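Local coordinates for protein BpsB (PgaB), Poly-beta-1,6-N-acetyl-D-glucosamine N-deacetylase (PDB 5BU6) that removes acetyl groups from the N-acetylglucosamine units of poly-beta-1,6-N-acetyl-D-glucosamine as a family 4 carbohydrate esterase, an activity required for biofilm formation in Bordetella bronchiseptica, at residues T42-F47 and F94-A99; E191-V196 and N226-Q231; R195-L200 and A234-N239. The protein carries 5 engineered substitutions. All blocks are in the same frame, centred on the assembly; numbering follows the deposited sequence.

Contact 1 and the pair formed by contacts 2 and 3 sit on opposite sides of the chain's centre, with about 20 Å between the nearest atoms of contacts 1 and 3. Contact 1 joins helices 43-52 and 88-100 through leucine, phenylalanine and a threonine methyl, and most of what touches there is buried. Contacts 2 and 3 both join helix 189-211 to helix 227-235 or the turn that ends it, their centres about 8 Å apart, and both are only partly buried. Each sets arginine on one helix against acidic or amide groups on the other, while valine, leucine, tyrosine or threonine fills the more buried side.

Contact 1: T42-F47 and F94-A99; sequences TLTDLF and FPLLAA. Engineered in segment 94-99: Ala-98 (natural residue Lys), Ala-99 (natural residue Lys).
Helices 43-47 and 94-99 run in nearly the same direction, their axes 25° apart and 11.1 Å from each other at closest approach, with Thr-44 and Leu-96 nearest in the backbone. Leu-96 bridges much of this spacing, its CD1 entering between Leu-43 and Thr-44: it lies 3.7 Å from Leu-43 CD2 and, on the more exposed side, 3.7 Å from Thr-44 CG2. Leu-43 and Leu-96 overlap side by side, pointing opposite ways, whereas Thr-44 meets Leu-96 at about a right angle. Both helices belong to the layer that packs outside the parallel sheet of this polysaccharide deacetylase fold; Leu-43 and Leu-46 also rest on strand 261-266. One turn further on, Phe-47 reaches across with CG anti to its carbonyl carbon (chi1 -84°), which brings the ring against Leu-96 and Leu-97. Phe-47 CE2 comes within 3.7 Å of Leu-96 CB, and Phe-47 CZ within 3.6 Å of Leu-97 CD2, both obliquely to the ring, while Leu-96 O lies at the ring's edge, in its plane. Phe-100 meets the same ring edge-to-face. Thr-42 caps the first helix, its OG1 accepting from Asp-45 N at 3.2 Å.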
ATOM      1  N   THR A  42      18.513   3.529  -8.872  1.00 45.81           N
ATOM      2  CA  THR A  42      17.534   4.356  -9.567  1.00 46.95           C
ATOM      3  C   THR A  42      16.376   3.500 -10.038  1.00 48.18           C
ATOM      4  O   THR A  42      16.533   2.297 -10.203  1.00 45.03           O
ATOM      5  CB  THR A  42      18.149   5.080 -10.779  1.00 58.61           C
ATOM      6  OG1 THR A  42      18.573   4.115 -11.746  1.00 57.96           O
ATOM      7  CG2 THR A  42      19.336   5.908 -10.355  1.00 58.39           C
ATOM      8  N   LEU A  43      15.213   4.116 -10.244  1.00 45.38           N
ATOM      9  CA  LEU A  43      14.028   3.386 -10.671  1.00 46.21           C
ATOM     10  C   LEU A  43      14.247   2.725 -12.033  1.00 46.23           C
ATOM     11  O   LEU A  43      13.846   1.585 -12.245  1.00 43.81           O
ATOM     12  CB  LEU A  43      12.811   4.308 -10.723  1.00 51.21           C
ATOM     13  CG  LEU A  43      11.475   3.610 -10.996  1.00 45.79           C
ATOM     14  CD1 LEU A  43      11.165   2.558  -9.945  1.00 43.84           C
ATOM     15  CD2 LEU A  43      10.349   4.622 -11.087  1.00 52.40           C
ATOM     16  N   THR A  44      14.897   3.438 -12.949  1.00 44.66           N
ATOM     17  CA  THR A  44      15.156   2.881 -14.267  1.00 52.82           C
ATOM     18  C   THR A  44      16.025   1.638 -14.150  1.00 52.92           C
ATOM     19  O   THR A  44      15.740   0.607 -14.764  1.00 48.25           O
ATOM     20  CB  THR A  44      15.842   3.892 -15.198  1.00 60.94           C
ATOM     21  OG1 THR A  44      16.911   4.544 -14.500  1.00 69.95           O
ATOM     22  CG2 THR A  44      14.841   4.923 -15.674  1.00 51.19           C
ATOM     23  N   ASP A  45      17.068   1.740 -13.337  1.00 46.59           N
ATOM     24  CA  ASP A  45      17.961   0.617 -13.090  1.00 50.94           C
ATOM     25  C   ASP A  45      17.201  -0.554 -12.451  1.00 41.78           C
ATOM     26  O   ASP A  45      17.450  -1.713 -12.786  1.00 45.13           O
ATOM     27  CB  ASP A  45      19.130   1.054 -12.205  1.00 63.97           C
ATOM     28  CG  ASP A  45      20.278   0.071 -12.223  1.00 90.34           C
ATOM     29  OD1 ASP A  45      20.557  -0.510 -13.293  1.00 97.89           O
ATOM     30  OD2 ASP A  45      20.906  -0.117 -11.159  1.00104.32           O
ATOM     31  N   LEU A  46      16.266  -0.260 -11.552  1.00 39.54           N
ATOM     32  CA  LEU A  46      15.436  -1.315 -10.970  1.00 48.24           C
ATOM     33  C   LEU A  46      14.613  -2.028 -12.037  1.00 39.98           C
ATOM     34  O   LEU A  46      14.504  -3.252 -12.019  1.00 44.67           O
ATOM     35  CB  LEU A  46      14.494  -0.776  -9.902  1.00 53.21           C
ATOM     36  CG  LEU A  46      15.074  -0.477  -8.523  1.00 68.21           C
ATOM     37  CD1 LEU A  46      13.942  -0.459  -7.513  1.00 67.14           C
ATOM     38  CD2 LEU A  46      16.151  -1.479  -8.123  1.00 74.05           C
ATOM     39  N   PHE A  47      14.041  -1.266 -12.965  1.00 42.85           N
ATOM     40  CA  PHE A  47      13.221  -1.867 -14.013  1.00 44.84           C
ATOM     41  C   PHE A  47      14.077  -2.700 -14.955  1.00 46.44           C
ATOM     42  O   PHE A  47      13.619  -3.703 -15.492  1.00 40.98           O
ATOM     43  CB  PHE A  47      12.459  -0.799 -14.789  1.00 42.03           C
ATOM     44  CG  PHE A  47      11.169  -0.385 -14.132  1.00 42.21           C
ATOM     45  CD1 PHE A  47      11.014  -0.478 -12.761  1.00 47.40           C
ATOM     46  CD2 PHE A  47      10.112   0.083 -14.886  1.00 47.28           C
ATOM     47  CE1 PHE A  47       9.825  -0.098 -12.148  1.00 50.53           C
ATOM     48  CE2 PHE A  47       8.924   0.463 -14.285  1.00 45.54           C
ATOM     49  CZ  PHE A  47       8.779   0.374 -12.917  1.00 45.59           C
ATOM     50  N   PHE A  94       4.757   6.103 -13.658  1.00 32.86           N
ATOM     51  CA  PHE A  94       3.743   5.760 -14.661  1.00 34.50           C
ATOM     52  C   PHE A  94       4.322   5.628 -16.096  1.00 36.61           C
ATOM     53  O   PHE A  94       4.081   4.621 -16.760  1.00 34.99           O
ATOM     54  CB  PHE A  94       2.607   6.798 -14.595  1.00 36.92           C
ATOM     55  CG  PHE A  94       1.434   6.502 -15.498  1.00 39.47           C
ATOM     56  CD1 PHE A  94       0.982   5.204 -15.683  1.00 45.25           C
ATOM     57  CD2 PHE A  94       0.752   7.541 -16.126  1.00 40.60           C
ATOM     58  CE1 PHE A  94      -0.106   4.937 -16.513  1.00 43.71           C
ATOM     59  CE2 PHE A  94      -0.341   7.284 -16.946  1.00 44.00           C
ATOM     60  CZ  PHE A  94      -0.770   5.972 -17.138  1.00 41.52           C
ATOM     61  N   PRO A  95       5.117   6.613 -16.565  1.00 38.65           N
ATOM     62  CA  PRO A  95       5.637   6.437 -17.930  1.00 35.58           C
ATOM     63  C   PRO A  95       6.683   5.334 -18.044  1.00 41.14           C
ATOM     64  O   PRO A  95       6.875   4.815 -19.135  1.00 39.10           O
ATOM     65  CB  PRO A  95       6.246   7.809 -18.269  1.00 38.88           C
ATOM     66  CG  PRO A  95       6.416   8.498 -16.983  1.00 40.94           C
ATOM     67  CD  PRO A  95       5.414   7.960 -16.034  1.00 38.92           C
ATOM     68  N   LEU A  96       7.336   4.960 -16.950  1.00 38.11           N
ATOM     69  CA  LEU A  96       8.221   3.809 -16.996  1.00 39.90           C
ATOM     70  C   LEU A  96       7.406   2.517 -17.057  1.00 35.33           C
ATOM     71  O   LEU A  96       7.759   1.587 -17.773  1.00 41.26           O
ATOM     72  CB  LEU A  96       9.161   3.790 -15.793  1.00 44.56           C
ATOM     73  CG  LEU A  96      10.467   4.580 -15.918  1.00 51.40           C
ATOM     74  CD1 LEU A  96      11.283   4.422 -14.648  1.00 51.59           C
ATOM     75  CD2 LEU A  96      11.272   4.129 -17.127  1.00 50.79           C
ATOM     76  N   LEU A  97       6.325   2.449 -16.294  1.00 35.43           N
ATOM     77  CA  LEU A  97       5.439   1.298 -16.378  1.00 37.25           C
ATOM     78  C   LEU A  97       4.954   1.111 -17.812  1.00 39.39           C
ATOM     79  O   LEU A  97       4.940   0.000 -18.332  1.00 38.81           O
ATOM     80  CB  LEU A  97       4.254   1.471 -15.442  1.00 36.86           C
ATOM     81  CG  LEU A  97       4.606   1.440 -13.957  1.00 37.41           C
ATOM     82  CD1 LEU A  97       3.363   1.683 -13.147  1.00 33.95           C
ATOM     83  CD2 LEU A  97       5.233   0.099 -13.570  1.00 31.98           C
ATOM     84  N   ALA A  98       4.576   2.211 -18.453  1.00 40.34           N
ATOM     85  CA  ALA A  98       4.122   2.162 -19.842  1.00 43.60           C
ATOM     86  C   ALA A  98       5.226   1.702 -20.786  1.00 45.90           C
ATOM     87  O   ALA A  98       5.000   0.862 -21.657  1.00 43.42           O
ATOM     88  CB  ALA A  98       3.593   3.520 -20.269  1.00 38.53           C
ATOM     89  N   ALA A  99       6.423   2.256 -20.616  1.00 39.81           N
ATOM     90  CA  ALA A  99       7.540   1.953 -21.497  1.00 43.06           C
ATOM     91  C   ALA A  99       7.979   0.490 -21.406  1.00 42.35           C
ATOM     92  O   ALA A  99       8.356  -0.101 -22.406  1.00 43.06           O
ATOM     93  CB  ALA A  99       8.714   2.874 -21.189  1.00 45.14           C
TER

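Contact 2: E191-V196 and N226-Q231; sequences EYRARV and NRDTDQ
Tyr-192 and Arg-193, neighbours on helix 189-211, reach to the start of helix 227-235, where Asn-226 and Thr-229 form a capping box. Within the box, Asn-226 OD1 accepts from Thr-229 N at 3.0 Å, and Asn-226 N returns a bond to Thr-229 OG1 at 2.9 Å. With CG lodged between its own backbone N and carbonyl carbon (chi1 54°), Asn-226 can turn OD1 back on the helix while ND2 points across the contact. That ND2 donates to Tyr-192 OH at 3.0 Å, close to the amide plane and at the edge of the phenol, the ring and amide planes lying 62° apart. The same hydroxyl bonds to the carbonyl O of Ala-174, so this buried oxygen has a partner on the helix start and another in the backbone of Ala-174, well before either helix. Thr-229 CG2 also comes up to it, and Asp-228 CB lies obliquely by the ring, 3.9 Å from Tyr-192 CE2. Deeper in, Val-196 and Thr-229 approach more loosely.

On the more exposed side, Arg-193 reaches across the first turn of the second helix, which crosses at -46°, with its chain extended from CG to NE, and Asp-228 CA lies over one face of the guanidinium. Arg-193 NH1 and Glu-235 OE2 make a long, weak ion pair. Arg-193 NH2 serves two acceptors, Asp-228 OD1 and Gln-231 OE1. The bond to Asp-228 OD1, at 2.9 Å, is part of a salt bridge but weak, since the N-H is poorly aimed and the carboxylate stands steeply to the guanidinium. One turn beyond Asp-228, Gln-231, its chain extended, brings OE1 to the guanidinium edge, only 2.4 Å from Arg-193 NH2, a separation so short that its exact value is doubtful.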
ATOM      1  N   GLU A 191     -15.551   0.196  19.687  1.00 58.83           N
ATOM      2  CA  GLU A 191     -15.081   1.497  19.193  1.00 58.49           C
ATOM      3  C   GLU A 191     -13.926   1.348  18.208  1.00 54.90           C
ATOM      4  O   GLU A 191     -13.891   1.993  17.146  1.00 48.48           O
ATOM      5  CB  GLU A 191     -14.648   2.389  20.362  1.00 62.64           C
ATOM      6  CG  GLU A 191     -15.769   2.782  21.309  1.00 77.28           C
ATOM      7  CD  GLU A 191     -15.260   3.481  22.562  1.00 90.42           C
ATOM      8  OE1 GLU A 191     -14.047   3.400  22.847  1.00 89.93           O
ATOM      9  OE2 GLU A 191     -16.075   4.114  23.265  1.00101.61           O
ATOM     10  N   TYR A 192     -12.974   0.494  18.564  1.00 45.52           N
ATOM     11  CA  TYR A 192     -11.808   0.251  17.722  1.00 42.89           C
ATOM     12  C   TYR A 192     -12.194  -0.320  16.359  1.00 49.51           C
ATOM     13  O   TYR A 192     -11.769   0.188  15.319  1.00 39.78           O
ATOM     14  CB  TYR A 192     -10.853  -0.694  18.448  1.00 43.87           C
ATOM     15  CG  TYR A 192      -9.756  -1.270  17.606  1.00 46.35           C
ATOM     16  CD1 TYR A 192      -8.881  -0.452  16.896  1.00 44.77           C
ATOM     17  CD2 TYR A 192      -9.562  -2.641  17.555  1.00 51.91           C
ATOM     18  CE1 TYR A 192      -7.856  -1.002  16.126  1.00 44.44           C
ATOM     19  CE2 TYR A 192      -8.552  -3.192  16.812  1.00 49.32           C
ATOM     20  CZ  TYR A 192      -7.701  -2.377  16.096  1.00 47.43           C
ATOM     21  OH  TYR A 192      -6.694  -2.960  15.369  1.00 50.10           O
ATOM     22  N   ARG A 193     -13.014  -1.366  16.369  1.00 46.10           N
ATOM     23  CA  ARG A 193     -13.478  -1.982  15.126  1.00 40.33           C
ATOM     24  C   ARG A 193     -14.205  -0.970  14.260  1.00 39.25           C
ATOM     25  O   ARG A 193     -13.964  -0.893  13.052  1.00 42.80           O
ATOM     26  CB  ARG A 193     -14.404  -3.171  15.429  1.00 42.86           C
ATOM     27  CG  ARG A 193     -13.674  -4.449  15.777  1.00 47.13           C
ATOM     28  CD  ARG A 193     -14.645  -5.571  16.194  1.00 49.63           C
ATOM     29  NE  ARG A 193     -13.953  -6.851  16.213  1.00 70.12           N
ATOM     30  CZ  ARG A 193     -13.919  -7.696  15.186  1.00 84.85           C
ATOM     31  NH1 ARG A 193     -14.564  -7.404  14.064  1.00 86.82           N
ATOM     32  NH2 ARG A 193     -13.250  -8.839  15.288  1.00 91.88           N
ATOM     33  N   ALA A 194     -15.089  -0.198  14.886  1.00 45.06           N
ATOM     34  CA  ALA A 194     -15.864   0.832  14.186  1.00 48.56           C
ATOM     35  C   ALA A 194     -14.963   1.866  13.501  1.00 50.58           C
ATOM     36  O   ALA A 194     -15.188   2.231  12.341  1.00 41.42           O
ATOM     37  CB  ALA A 194     -16.812   1.517  15.145  1.00 51.25           C
ATOM     38  N   ARG A 195     -13.942   2.339  14.212  1.00 46.39           N
ATOM     39  CA  ARG A 195     -13.028   3.319  13.632  1.00 40.37           C
ATOM     40  C   ARG A 195     -12.323   2.744  12.408  1.00 37.74           C
ATOM     41  O   ARG A 195     -12.310   3.372  11.342  1.00 39.94           O
ATOM     42  CB  ARG A 195     -12.010   3.798  14.678  1.00 48.65           C
ATOM     43  CG  ARG A 195     -10.971   4.800  14.163  1.00 47.91           C
ATOM     44  CD  ARG A 195     -10.136   5.400  15.317  1.00 51.23           C
ATOM     45  NE  ARG A 195      -9.411   4.379  16.082  1.00 46.66           N
ATOM     46  CZ  ARG A 195      -8.266   3.826  15.690  1.00 46.18           C
ATOM     47  NH1 ARG A 195      -7.703   4.199  14.552  1.00 38.56           N
ATOM     48  NH2 ARG A 195      -7.675   2.906  16.440  1.00 49.70           N
ATOM     49  N   VAL A 196     -11.747   1.550  12.532  1.00 40.15           N
ATOM     50  CA  VAL A 196     -11.052   0.957  11.395  1.00 39.55           C
ATOM     51  C   VAL A 196     -12.016   0.648  10.243  1.00 35.95           C
ATOM     52  O   VAL A 196     -11.689   0.888   9.081  1.00 38.86           O
ATOM     53  CB  VAL A 196     -10.307  -0.328  11.781  1.00 39.80           C
ATOM     54  CG1 VAL A 196      -9.700  -0.968  10.562  1.00 39.89           C
ATOM     55  CG2 VAL A 196      -9.234  -0.026  12.834  1.00 34.96           C
ATOM     56  N   ASN A 226      -4.076  -6.871  12.278  1.00 41.61           N
ATOM     57  CA  ASN A 226      -4.269  -7.978  13.203  1.00 41.36           C
ATOM     58  C   ASN A 226      -5.562  -8.701  12.876  1.00 45.85           C
ATOM     59  O   ASN A 226      -6.179  -8.439  11.845  1.00 41.43           O
ATOM     60  CB  ASN A 226      -4.266  -7.493  14.659  1.00 44.89           C
ATOM     61  CG  ASN A 226      -5.266  -6.368  14.915  1.00 50.84           C
ATOM     62  OD1 ASN A 226      -6.418  -6.427  14.486  1.00 49.26           O
ATOM     63  ND2 ASN A 226      -4.823  -5.338  15.633  1.00 53.58           N
ATOM     64  N   ARG A 227      -5.960  -9.610  13.753  1.00 52.75           N
ATOM     65  CA  ARG A 227      -7.182 -10.378  13.577  1.00 53.86           C
ATOM     66  C   ARG A 227      -8.393  -9.471  13.365  1.00 50.63           C
ATOM     67  O   ARG A 227      -9.210  -9.702  12.469  1.00 53.23           O
ATOM     68  CB  ARG A 227      -7.405 -11.275  14.798  1.00 62.02           C
ATOM     69  CG  ARG A 227      -7.754 -12.703  14.463  1.00 74.75           C
ATOM     70  CD  ARG A 227      -9.126 -12.774  13.829  1.00 88.57           C
ATOM     71  NE  ARG A 227      -9.511 -14.141  13.497  1.00 99.96           N
ATOM     72  CZ  ARG A 227     -10.718 -14.487  13.065  1.00104.18           C
ATOM     73  NH1 ARG A 227     -11.660 -13.565  12.916  1.00104.11           N
ATOM     74  NH2 ARG A 227     -10.984 -15.755  12.784  1.00106.75           N
ATOM     75  N   ASP A 228      -8.505  -8.442  14.198  1.00 46.25           N
ATOM     76  CA  ASP A 228      -9.649  -7.534  14.133  1.00 44.25           C
ATOM     77  C   ASP A 228      -9.676  -6.727  12.831  1.00 40.69           C
ATOM     78  O   ASP A 228     -10.734  -6.555  12.231  1.00 43.08           O
ATOM     79  CB  ASP A 228      -9.651  -6.590  15.337  1.00 55.53           C
ATOM     80  CG  ASP A 228      -9.939  -7.315  16.649  1.00 76.66           C
ATOM     81  OD1 ASP A 228     -10.799  -8.225  16.659  1.00 84.07           O
ATOM     82  OD2 ASP A 228      -9.302  -6.975  17.672  1.00 87.64           O
ATOM     83  N   THR A 229      -8.522  -6.229  12.387  1.00 39.35           N
ATOM     84  CA  THR A 229      -8.520  -5.431  11.174  1.00 36.00           C
ATOM     85  C   THR A 229      -8.775  -6.301   9.946  1.00 34.95           C
ATOM     86  O   THR A 229      -9.376  -5.836   8.987  1.00 39.59           O
ATOM     87  CB  THR A 229      -7.197  -4.645  10.978  1.00 39.13           C
ATOM     88  OG1 THR A 229      -6.124  -5.546  10.703  1.00 42.87           O
ATOM     89  CG2 THR A 229      -6.864  -3.845  12.213  1.00 46.58           C
ATOM     90  N   ASP A 230      -8.325  -7.551   9.966  1.00 40.47           N
ATOM     91  CA  ASP A 230      -8.546  -8.428   8.818  1.00 39.71           C
ATOM     92  C   ASP A 230     -10.027  -8.769   8.699  1.00 43.52           C
ATOM     93  O   ASP A 230     -10.578  -8.829   7.602  1.00 41.84           O
ATOM     94  CB  ASP A 230      -7.698  -9.693   8.927  1.00 40.90           C
ATOM     95  CG  ASP A 230      -6.199  -9.394   8.811  1.00 43.64           C
ATOM     96  OD1 ASP A 230      -5.857  -8.293   8.327  1.00 42.85           O
ATOM     97  OD2 ASP A 230      -5.373 -10.239   9.207  1.00 51.29           O
ATOM     98  N   GLN A 231     -10.673  -8.959   9.838  1.00 41.84           N
ATOM     99  CA  GLN A 231     -12.096  -9.284   9.860  1.00 40.87           C
ATOM    100  C   GLN A 231     -12.925  -8.105   9.360  1.00 44.28           C
ATOM    101  O   GLN A 231     -13.868  -8.259   8.593  1.00 45.08           O
ATOM    102  CB  GLN A 231     -12.519  -9.668  11.270  1.00 45.31           C
ATOM    103  CG  GLN A 231     -13.955 -10.116  11.370  1.00 66.97           C
ATOM    104  CD  GLN A 231     -14.372 -10.334  12.809  1.00 84.89           C
ATOM    105  OE1 GLN A 231     -13.540 -10.650  13.664  1.00 90.84           O
ATOM    106  NE2 GLN A 231     -15.659 -10.150  13.091  1.00 90.52           N
TER

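Contact 3: R195-L200 and A234-N239; sequences RVRQDL and AEVGLN
Charge pairing occupies the outer side, where Arg-197 meets Glu-235 in a salt bridge that uses a single carboxylate oxygen. Glu-235 OE1 takes the NE of Arg-197 at a modelled distance of 2.5 Å, very short and best read with caution, and receives a weaker bond from Arg-197 NH2 at 3.0 Å. The N-H of NE aims fairly straight at the oxygen, that of NH2 less so, with angles of 155° and 126°. Guanidinium and carboxylate are almost coplanar, and OE1 sits at the arginine's edge on the side shared by NE and NH2. A bend at chi3 (-68°) turns the otherwise extended arginine chain so that this edge meets the acid.

Apolar packing lies beneath the ion pair. Val-236 points its two methyls at helix 189-211: CG1 touches the aliphatic part of the arginine, 3.7 Å from Arg-197 CG, and CG2 rests 3.9 Å from Leu-200 CB. Arg-197 thus serves both layers, its CG against valine and its charged end against glutamate. Leu-238 follows on the buried side, its CD1 4.2 Å from Leu-200 CB, and it also touches Ile-215. Ala-233 adds to the surroundings of Leu-200.

Backbone bonds shape the second segment. Gly-237 N binds Ala-234 O at 3.1 Å, Leu-238 N returns to Ala-233 O, and Gly-237 takes a positive phi. These features define a Schellman motif with Gly-237 as C-prime: it ends helix 227-235 and turns the chain toward strand 240-242, leaving Val-236 and Leu-238, on either side of the glycine, both directed at helix 189-211.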
ATOM      1  N   ARG A 195     -13.942   2.339  14.212  1.00 46.39           N
ATOM      2  CA  ARG A 195     -13.028   3.319  13.632  1.00 40.37           C
ATOM      3  C   ARG A 195     -12.323   2.744  12.408  1.00 37.74           C
ATOM      4  O   ARG A 195     -12.310   3.372  11.342  1.00 39.94           O
ATOM      5  CB  ARG A 195     -12.010   3.798  14.678  1.00 48.65           C
ATOM      6  CG  ARG A 195     -10.971   4.800  14.163  1.00 47.91           C
ATOM      7  CD  ARG A 195     -10.136   5.400  15.317  1.00 51.23           C
ATOM      8  NE  ARG A 195      -9.411   4.379  16.082  1.00 46.66           N
ATOM      9  CZ  ARG A 195      -8.266   3.826  15.690  1.00 46.18           C
ATOM     10  NH1 ARG A 195      -7.703   4.199  14.552  1.00 38.56           N
ATOM     11  NH2 ARG A 195      -7.675   2.906  16.440  1.00 49.70           N
ATOM     12  N   VAL A 196     -11.747   1.550  12.532  1.00 40.15           N
ATOM     13  CA  VAL A 196     -11.052   0.957  11.395  1.00 39.55           C
ATOM     14  C   VAL A 196     -12.016   0.648  10.243  1.00 35.95           C
ATOM     15  O   VAL A 196     -11.689   0.888   9.081  1.00 38.86           O
ATOM     16  CB  VAL A 196     -10.307  -0.328  11.781  1.00 39.80           C
ATOM     17  CG1 VAL A 196      -9.700  -0.968  10.562  1.00 39.89           C
ATOM     18  CG2 VAL A 196      -9.234  -0.026  12.834  1.00 34.96           C
ATOM     19  N   ARG A 197     -13.204   0.124  10.556  1.00 37.65           N
ATOM     20  CA  ARG A 197     -14.193  -0.141   9.502  1.00 37.09           C
ATOM     21  C   ARG A 197     -14.589   1.097   8.705  1.00 39.72           C
ATOM     22  O   ARG A 197     -14.569   1.082   7.480  1.00 37.05           O
ATOM     23  CB  ARG A 197     -15.462  -0.763  10.080  1.00 40.36           C
ATOM     24  CG  ARG A 197     -16.288  -1.476   9.019  1.00 44.92           C
ATOM     25  CD  ARG A 197     -17.586  -2.012   9.597  1.00 48.85           C
ATOM     26  NE  ARG A 197     -17.375  -3.097  10.551  1.00 49.64           N
ATOM     27  CZ  ARG A 197     -17.450  -2.962  11.871  1.00 52.94           C
ATOM     28  NH1 ARG A 197     -17.725  -1.781  12.402  1.00 58.35           N
ATOM     29  NH2 ARG A 197     -17.254  -4.011  12.664  1.00 49.09           N
ATOM     30  N   GLN A 198     -14.958   2.161   9.412  1.00 36.89           N
ATOM     31  CA  GLN A 198     -15.342   3.409   8.768  1.00 43.90           C
ATOM     32  C   GLN A 198     -14.206   3.961   7.923  1.00 42.03           C
ATOM     33  O   GLN A 198     -14.438   4.453   6.822  1.00 41.36           O
ATOM     34  CB  GLN A 198     -15.774   4.440   9.816  1.00 50.53           C
ATOM     35  CG  GLN A 198     -16.253   5.763   9.240  1.00 60.93           C
ATOM     36  CD  GLN A 198     -17.671   5.699   8.692  1.00 77.47           C
ATOM     37  OE1 GLN A 198     -17.923   5.097   7.647  1.00 83.31           O
ATOM     38  NE2 GLN A 198     -18.604   6.333   9.397  1.00 84.96           N
ATOM     39  N   ASP A 199     -12.978   3.858   8.427  1.00 41.82           N
ATOM     40  CA  ASP A 199     -11.808   4.275   7.659  1.00 37.52           C
ATOM     41  C   ASP A 199     -11.710   3.541   6.323  1.00 40.91           C
ATOM     42  O   ASP A 199     -11.583   4.168   5.279  1.00 42.37           O
ATOM     43  CB  ASP A 199     -10.530   4.045   8.458  1.00 37.96           C
ATOM     44  CG  ASP A 199      -9.317   4.658   7.791  1.00 49.62           C
ATOM     45  OD1 ASP A 199      -8.785   4.034   6.843  1.00 45.75           O
ATOM     46  OD2 ASP A 199      -8.903   5.764   8.208  1.00 52.40           O
ATOM     47  N   LEU A 200     -11.763   2.210   6.355  1.00 33.82           N
ATOM     48  CA  LEU A 200     -11.626   1.452   5.115  1.00 30.24           C
ATOM     49  C   LEU A 200     -12.789   1.740   4.168  1.00 34.54           C
ATOM     50  O   LEU A 200     -12.589   1.877   2.956  1.00 38.36           O
ATOM     51  CB  LEU A 200     -11.534  -0.055   5.406  1.00 33.51           C
ATOM     52  CG  LEU A 200     -10.335  -0.458   6.266  1.00 41.32           C
ATOM     53  CD1 LEU A 200     -10.257  -1.965   6.469  1.00 38.81           C
ATOM     54  CD2 LEU A 200      -9.056   0.072   5.654  1.00 39.94           C
ATOM     55  N   ALA A 234     -12.591  -7.574   5.634  1.00 42.33           N
ATOM     56  CA  ALA A 234     -13.478  -8.535   4.972  1.00 49.73           C
ATOM     57  C   ALA A 234     -14.927  -8.044   4.931  1.00 53.46           C
ATOM     58  O   ALA A 234     -15.624  -8.238   3.936  1.00 52.23           O
ATOM     59  CB  ALA A 234     -13.409  -9.868   5.660  1.00 51.70           C
ATOM     60  N   GLU A 235     -15.368  -7.398   6.008  1.00 54.85           N
ATOM     61  CA  GLU A 235     -16.739  -6.893   6.081  1.00 57.92           C
ATOM     62  C   GLU A 235     -16.988  -5.817   5.037  1.00 55.49           C
ATOM     63  O   GLU A 235     -18.087  -5.724   4.501  1.00 64.81           O
ATOM     64  CB  GLU A 235     -17.057  -6.333   7.474  1.00 57.95           C
ATOM     65  CG  GLU A 235     -17.100  -7.375   8.578  1.00 62.21           C
ATOM     66  CD  GLU A 235     -17.096  -6.751   9.959  1.00 68.62           C
ATOM     67  OE1 GLU A 235     -17.310  -5.524  10.064  1.00 69.17           O
ATOM     68  OE2 GLU A 235     -16.866  -7.487  10.938  1.00 74.60           O
ATOM     69  N   VAL A 236     -15.977  -5.003   4.739  1.00 46.25           N
ATOM     70  CA  VAL A 236     -16.180  -3.953   3.746  1.00 50.05           C
ATOM     71  C   VAL A 236     -15.770  -4.412   2.345  1.00 48.42           C
ATOM     72  O   VAL A 236     -15.747  -3.609   1.417  1.00 46.33           O
ATOM     73  CB  VAL A 236     -15.423  -2.660   4.102  1.00 51.03           C
ATOM     74  CG1 VAL A 236     -15.892  -2.137   5.448  1.00 55.82           C
ATOM     75  CG2 VAL A 236     -13.944  -2.899   4.113  1.00 51.79           C
ATOM     76  N   GLY A 237     -15.466  -5.701   2.196  1.00 51.10           N
ATOM     77  CA  GLY A 237     -15.189  -6.276   0.883  1.00 55.66           C
ATOM     78  C   GLY A 237     -13.755  -6.179   0.379  1.00 51.89           C
ATOM     79  O   GLY A 237     -13.488  -6.308  -0.820  1.00 50.00           O
ATOM     80  N   LEU A 238     -12.818  -5.948   1.289  1.00 41.90           N
ATOM     81  CA  LEU A 238     -11.414  -5.873   0.915  1.00 38.96           C
ATOM     82  C   LEU A 238     -10.711  -7.161   1.308  1.00 44.57           C
ATOM     83  O   LEU A 238     -10.006  -7.197   2.316  1.00 47.96           O
ATOM     84  CB  LEU A 238     -10.753  -4.672   1.576  1.00 40.77           C
ATOM     85  CG  LEU A 238     -11.363  -3.322   1.219  1.00 42.76           C
ATOM     86  CD1 LEU A 238     -10.585  -2.204   1.890  1.00 39.01           C
ATOM     87  CD2 LEU A 238     -11.416  -3.124  -0.291  1.00 40.33           C
ATOM     88  N   ASN A 239     -10.922  -8.219   0.523  1.00 43.33           N
ATOM     89  CA  ASN A 239     -10.413  -9.553   0.850  1.00 44.78           C
ATOM     90  C   ASN A 239      -8.985  -9.825   0.378  1.00 41.95           C
ATOM     91  O   ASN A 239      -8.508 -10.951   0.447  1.00 42.02           O
ATOM     92  CB  ASN A 239     -11.334 -10.613   0.271  1.00 51.31           C
ATOM     93  CG  ASN A 239     -12.732 -10.526   0.836  1.00 69.94           C
ATOM     94  OD1 ASN A 239     -13.703 -10.332   0.105  1.00 78.48           O
ATOM     95  ND2 ASN A 239     -12.842 -10.652   2.153  1.00 76.87           N
TER